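Local coordinates for agenet domain-containing protein (Arabidopsis thaliana, PDB 6IE4), which probably reads histone H3 tails carrying lysine methylation, binding the modified peptide through its tandem Agenet domains, at residues 54-59 and 67-72; 50-55 and 73-78. All coordinates share one frame; numbering follows the deposited sequence.

In the fold
Contacts 1 and 2 are successive lengths of one antiparallel pairing, strand 51-56 against strand 68-74, and their centres lie about 12 Å apart. They share V54 and E55, and they touch where CG of Q53 comes 3.3 Å from O of E71. Contact 1 covers the end next to the connection between the strands and faces the bound peptide: Y56, L59 and L69 pack on a basic side chain of it, with which OE2 of E71 makes at most a long, weak charge contact. Contact 2 covers the far end, where the second strand ends in a 3-10 turn leading to strand 78-79. I22 of strand 19-22 meets side chains from both contacts.

Contact 1: residues 54-59 and 67-72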
loop_
_atom_site.group_PDB
_atom_site.type_symbol
_atom_site.label_atom_id
_atom_site.label_comp_id
_atom_site.label_asym_id
_atom_site.label_seq_id
_atom_site.Cartn_x
_atom_site.Cartn_y
_atom_site.Cartn_z
ATOM N N VAL A 54 5.117 14.026 -3.821
ATOM C CA VAL A 54 4.851 13.416 -2.530
ATOM C C VAL A 54 6.187 13.056 -1.877
ATOM O O VAL A 54 7.244 13.070 -2.507
ATOM C CB VAL A 54 3.946 12.166 -2.652
ATOM C CG1 VAL A 54 2.514 12.546 -3.053
ATOM C CG2 VAL A 54 4.518 11.179 -3.669
ATOM N N GLU A 55 6.114 12.663 -0.616
ATOM C CA GLU A 55 7.266 12.167 0.115
ATOM C C GLU A 55 6.821 10.878 0.776
ATOM O O GLU A 55 5.864 10.876 1.553
ATOM C CB GLU A 55 7.753 13.196 1.139
ATOM C CG GLU A 55 8.530 12.656 2.332
ATOM C CD GLU A 55 9.186 13.778 3.140
ATOM O OE1 GLU A 55 9.704 14.740 2.529
ATOM O OE2 GLU A 55 9.146 13.724 4.389
ATOM N N TYR A 56 7.473 9.783 0.410
ATOM C CA TYR A 56 7.143 8.478 0.954
ATOM C C TYR A 56 7.506 8.442 2.425
ATOM O O TYR A 56 8.518 9.012 2.840
ATOM C CB TYR A 56 7.885 7.378 0.201
ATOM C CG TYR A 56 7.486 7.201 -1.245
ATOM C CD1 TYR A 56 7.776 8.175 -2.193
ATOM C CD2 TYR A 56 6.895 6.024 -1.679
ATOM C CE1 TYR A 56 7.436 8.007 -3.521
ATOM C CE2 TYR A 56 6.555 5.840 -3.005
ATOM C CZ TYR A 56 6.823 6.839 -3.918
ATOM O OH TYR A 56 6.495 6.670 -5.242
ATOM N N THR A 57 6.646 7.830 3.233
ATOM C CA THR A 57 7.005 7.710 4.636
ATOM C C THR A 57 7.937 6.541 4.926
ATOM O O THR A 57 8.638 6.590 5.936
ATOM C CB THR A 57 5.760 7.638 5.520
ATOM O OG1 THR A 57 5.035 6.447 5.228
ATOM C CG2 THR A 57 4.866 8.847 5.260
ATOM N N THR A 58 7.997 5.506 4.078
ATOM C CA THR A 58 8.868 4.364 4.380
ATOM C C THR A 58 9.958 4.062 3.360
ATOM O O THR A 58 10.743 3.153 3.603
ATOM C CB THR A 58 8.048 3.077 4.584
ATOM O OG1 THR A 58 7.693 2.530 3.314
ATOM C CG2 THR A 58 6.793 3.363 5.394
ATOM N N LEU A 59 9.989 4.709 2.207
ATOM C CA LEU A 59 11.097 4.555 1.272
ATOM C C LEU A 59 12.055 5.744 1.360
ATOM O O LEU A 59 11.709 6.820 1.849
ATOM C CB LEU A 59 10.570 4.394 -0.159
ATOM C CG LEU A 59 9.612 3.212 -0.351
ATOM C CD1 LEU A 59 9.025 3.207 -1.756
ATOM C CD2 LEU A 59 10.287 1.857 -0.013
ATOM N N LYS A 67 17.627 10.560 3.455
ATOM C CA LYS A 67 16.800 11.421 2.626
ATOM C C LYS A 67 15.542 10.649 2.272
ATOM O O LYS A 67 15.608 9.691 1.481
ATOM C CB LYS A 67 17.555 11.827 1.361
ATOM C CG LYS A 67 18.844 12.589 1.597
ATOM C CD LYS A 67 19.478 12.973 0.259
ATOM C CE LYS A 67 20.465 14.132 0.404
ATOM N NZ LYS A 67 21.038 14.569 -0.907
ATOM N N PRO A 68 14.392 11.015 2.829
ATOM C CA PRO A 68 13.151 10.342 2.450
ATOM C C PRO A 68 12.873 10.514 0.967
ATOM O O PRO A 68 13.090 11.580 0.388
ATOM C CB PRO A 68 12.098 11.058 3.295
ATOM C CG PRO A 68 12.848 11.565 4.479
ATOM C CD PRO A 68 14.218 11.905 3.989
ATOM N N LEU A 69 12.347 9.459 0.357
ATOM C CA LEU A 69 12.104 9.509 -1.071
ATOM C C LEU A 69 10.979 10.489 -1.385
ATOM O O LEU A 69 10.000 10.628 -0.640
ATOM C CB LEU A 69 11.749 8.115 -1.600
ATOM C CG LEU A 69 11.397 7.988 -3.091
ATOM C CD1 LEU A 69 12.470 8.603 -3.969
ATOM C CD2 LEU A 69 11.147 6.538 -3.495
ATOM N N LYS A 70 11.124 11.151 -2.521
ATOM C CA LYS A 70 10.238 12.207 -2.962
ATOM C C LYS A 70 10.064 11.980 -4.445
ATOM O O LYS A 70 10.963 11.466 -5.105
ATOM C CB LYS A 70 10.780 13.622 -2.722
ATOM C CG LYS A 70 10.717 14.135 -1.295
ATOM C CD LYS A 70 11.512 15.439 -1.170
ATOM C CE LYS A 70 11.519 15.951 0.268
ATOM N NZ LYS A 70 12.440 17.109 0.447
ATOM N N GLU A 71 8.899 12.342 -4.960
ATOM C CA GLU A 71 8.576 11.933 -6.315
ATOM C C GLU A 71 7.362 12.699 -6.814
ATOM O O GLU A 71 6.442 12.991 -6.045
ATOM C CB GLU A 71 8.317 10.426 -6.372
ATOM C CG GLU A 71 8.417 9.888 -7.768
ATOM C CD GLU A 71 8.665 8.403 -7.788
ATOM O OE1 GLU A 71 9.828 8.003 -7.545
ATOM O OE2 GLU A 71 7.712 7.636 -8.044
ATOM N N VAL A 72 7.402 13.070 -8.085
ATOM C CA VAL A 72 6.251 13.666 -8.752
ATOM C C VAL A 72 5.430 12.540 -9.370
ATOM O O VAL A 72 5.964 11.691 -10.093
ATOM C CB VAL A 72 6.692 14.684 -9.815
ATOM C CG1 VAL A 72 5.508 15.136 -10.604
ATOM C CG2 VAL A 72 7.418 15.870 -9.171
#
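Y56 and L69 carry the apolar part of this contact, lying side by side and pointing the same way from their strands. CD2 of L69 stands over one face of the Y56 ring, offset toward the CD1/CE1 rim, 4.1 Å from the centroid and 17° off the ring normal, a CH-pi contact. The leucine reaches this place because its CG is anti to the backbone N, and CD2 also touches CB of L59 at 4.0 Å. CB of E71 meets CE1 of the same ring edge-on, in the ring plane, while OH of Y56 gives a weak hydrogen bond to OE2 of E71 at 3.2 Å, with ring and carboxylate planes 70° apart.

E55 and K70 run alongside each other with both chains extended. OE1 of E55 lies beside the lysine's methylenes but 4.2 Å from NZ of K70, so the opposite charges are close without forming a salt bridge. The E55 carboxylate end also packs on CB of P68.

The backbone sets this register. V54 and E71 form a hydrogen-bonded antiparallel pair, N of V54 to O of E71 being 2.8 Å, and E55 with K70 is the non-hydrogen-bonded pair next to it. N of Y56 then bonds to O of L69. Beyond the corner at T57 and T58, N of L69 donates to O of L59 at 3.1 Å; the N-H points almost straight at the oxygen (175°) yet arrives from above the carbonyl plane.

I22 touches V54 and Y56, and a face formed by Y56, L59 and L69 packs on a basic side chain of the bound peptide. Strand 54-56 pairs with 68-72, the chain turns, and L59 bonds back to the same strand, consistent with the strongly bent sheet of an SH3-like barrel.

Contact 2: residues 50-55 and 73-78; sequences VKCQVE and VDMSQL
C52 and V73 form the hydrogen-bonded antiparallel pair that holds this end of the two strands together. N of V73 donates to O of C52 at 2.8 Å, and N of C52 returns a bond to O of V73 at 3.1 Å; both donors lie nearly along the C=O axis of their acceptors. K51 and D74 follow as a non-hydrogen-bonded pair. Past them the pairing weakens: N of M75 reaches O of V50 only at 3.4 Å, a weak bond, though the N-H still points well at the oxygen (164°).

The chain turns at this point. Residues 75-77 are a 3-10 segment, and the side chain of Q77 folds back so that its OE1 accepts from N of D74 at 2.7 Å, while N of Q77 bonds to O of D74. The D74 peptide N-H is thus used by a side chain from its own turn. A short 3-10 turn leading into the last strand is a familiar feature of SH3-like barrels, the clan to which the Agenet domain belongs, and here L78 begins the strand that pairs with 19-22.

Polar side chains meet on the margin. K51 and D74 lie side by side, and OD1 of D74 runs along the lysine's methylenes. NZ of K51 stays 4.2 Å from OD1 of D74, and no salt bridge is made.

Apolar contacts gather among the buried C52, V54, V73 and L78. CD1 of L78 meets SG of C52 at 3.6 Å and comes tip to tip with CG1 of V54. The sulfur sits between the backbone N and the carbonyl carbon (chi1 66°), an orientation that directs it to the leucine. CG2 of V73 joins the group, 4.3 Å from SG of C52 and 4.2 Å from CG2 of V54. Apart from these, CE of the extended, partly exposed M75 packs beside the K51 backbone and CB of C52, with I41 touching both C52 and M75.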
loop_
_atom_site.group_PDB
_atom_site.type_symbol
_atom_site.label_atom_id
_atom_site.label_comp_id
_atom_site.label_asym_id
_atom_site.label_seq_id
_atom_site.Cartn_x
_atom_site.Cartn_y
_atom_site.Cartn_z
ATOM N N VAL A 50 -1.714 18.070 -14.049
ATOM C CA VAL A 50 -2.456 17.148 -13.192
ATOM C C VAL A 50 -1.492 16.312 -12.365
ATOM O O VAL A 50 -1.582 15.081 -12.352
ATOM C CB VAL A 50 -3.335 16.221 -14.052
ATOM C CG1 VAL A 50 -4.502 16.994 -14.683
ATOM C CG2 VAL A 50 -2.478 15.541 -15.142
ATOM N N LYS A 51 -0.605 16.953 -11.617
ATOM C CA LYS A 51 0.472 16.199 -10.998
ATOM C C LYS A 51 0.945 16.927 -9.756
ATOM O O LYS A 51 1.025 18.153 -9.735
ATOM C CB LYS A 51 1.667 16.014 -11.947
ATOM C CG LYS A 51 1.454 15.094 -13.139
ATOM C CD LYS A 51 2.541 15.308 -14.184
ATOM C CE LYS A 51 2.519 14.233 -15.263
ATOM N NZ LYS A 51 3.915 13.849 -15.660
ATOM N N CYS A 52 1.267 16.164 -8.736
ATOM C CA CYS A 52 1.779 16.692 -7.490
ATOM C C CYS A 52 3.045 15.920 -7.132
ATOM O O CYS A 52 3.434 14.968 -7.812
ATOM C CB CYS A 52 0.736 16.591 -6.386
ATOM S SG CYS A 52 0.460 14.888 -6.050
ATOM N N GLN A 53 3.691 16.331 -6.052
ATOM C CA GLN A 53 4.898 15.684 -5.566
ATOM C C GLN A 53 4.682 15.241 -4.127
ATOM O O GLN A 53 4.115 15.977 -3.315
ATOM C CB GLN A 53 6.106 16.635 -5.624
ATOM C CG GLN A 53 7.431 16.013 -5.223
ATOM C CD GLN A 53 8.446 17.042 -4.712
ATOM O OE1 GLN A 53 8.080 18.155 -4.312
ATOM N NE2 GLN A 53 9.727 16.683 -4.756
ATOM N N VAL A 54 5.117 14.026 -3.821
ATOM C CA VAL A 54 4.851 13.416 -2.530
ATOM C C VAL A 54 6.187 13.056 -1.877
ATOM O O VAL A 54 7.244 13.070 -2.507
ATOM C CB VAL A 54 3.946 12.166 -2.652
ATOM C CG1 VAL A 54 2.514 12.546 -3.053
ATOM C CG2 VAL A 54 4.518 11.179 -3.669
ATOM N N GLU A 55 6.114 12.663 -0.616
ATOM C CA GLU A 55 7.266 12.167 0.115
ATOM C C GLU A 55 6.821 10.878 0.776
ATOM O O GLU A 55 5.864 10.876 1.553
ATOM C CB GLU A 55 7.753 13.196 1.139
ATOM C CG GLU A 55 8.530 12.656 2.332
ATOM C CD GLU A 55 9.186 13.778 3.140
ATOM O OE1 GLU A 55 9.704 14.740 2.529
ATOM O OE2 GLU A 55 9.146 13.724 4.389
ATOM N N VAL A 73 4.136 12.521 -9.080
ATOM C CA VAL A 73 3.230 11.512 -9.612
ATOM C C VAL A 73 1.997 12.213 -10.169
ATOM O O VAL A 73 1.789 13.408 -9.969
ATOM C CB VAL A 73 2.819 10.469 -8.545
ATOM C CG1 VAL A 73 3.978 9.549 -8.206
ATOM C CG2 VAL A 73 2.313 11.157 -7.288
ATOM N N ASP A 74 1.158 11.434 -10.844
ATOM C CA ASP A 74 -0.160 11.895 -11.241
ATOM C C ASP A 74 -1.099 11.804 -10.046
ATOM O O ASP A 74 -0.951 10.929 -9.190
ATOM C CB ASP A 74 -0.679 11.042 -12.399
ATOM C CG ASP A 74 0.138 11.222 -13.665
ATOM O OD1 ASP A 74 0.354 12.384 -14.060
ATOM O OD2 ASP A 74 0.594 10.207 -14.245
ATOM N N MET A 75 -2.058 12.736 -9.967
ATOM C CA MET A 75 -3.024 12.654 -8.873
ATOM C C MET A 75 -3.868 11.389 -8.905
ATOM O O MET A 75 -4.481 11.051 -7.886
ATOM C CB MET A 75 -3.941 13.875 -8.831
ATOM C CG MET A 75 -3.228 15.163 -8.435
ATOM S SD MET A 75 -4.067 16.666 -8.968
ATOM C CE MET A 75 -2.803 17.876 -8.564
ATOM N N SER A 76 -3.827 10.625 -9.990
ATOM C CA SER A 76 -4.653 9.438 -10.085
ATOM C C SER A 76 -3.934 8.239 -9.500
ATOM O O SER A 76 -4.559 7.205 -9.260
ATOM C CB SER A 76 -4.963 9.140 -11.543
ATOM O OG SER A 76 -3.737 8.946 -12.232
ATOM N N GLN A 77 -2.663 8.402 -9.172
ATOM C CA GLN A 77 -1.886 7.408 -8.467
ATOM C C GLN A 77 -2.013 7.544 -6.965
ATOM O O GLN A 77 -1.314 6.841 -6.231
ATOM C CB GLN A 77 -0.418 7.555 -8.854
ATOM C CG GLN A 77 -0.188 7.806 -10.317
ATOM C CD GLN A 77 1.285 7.868 -10.657
ATOM O OE1 GLN A 77 1.763 8.852 -11.224
ATOM N NE2 GLN A 77 2.015 6.819 -10.307
ATOM N N LEU A 78 -2.905 8.411 -6.498
ATOM C CA LEU A 78 -3.017 8.750 -5.092
ATOM C C LEU A 78 -4.412 8.440 -4.583
ATOM O O LEU A 78 -5.396 8.450 -5.326
ATOM C CB LEU A 78 -2.712 10.211 -4.853
ATOM C CG LEU A 78 -1.261 10.527 -5.147
ATOM C CD1 LEU A 78 -0.954 11.887 -4.629
ATOM C CD2 LEU A 78 -0.343 9.456 -4.521
#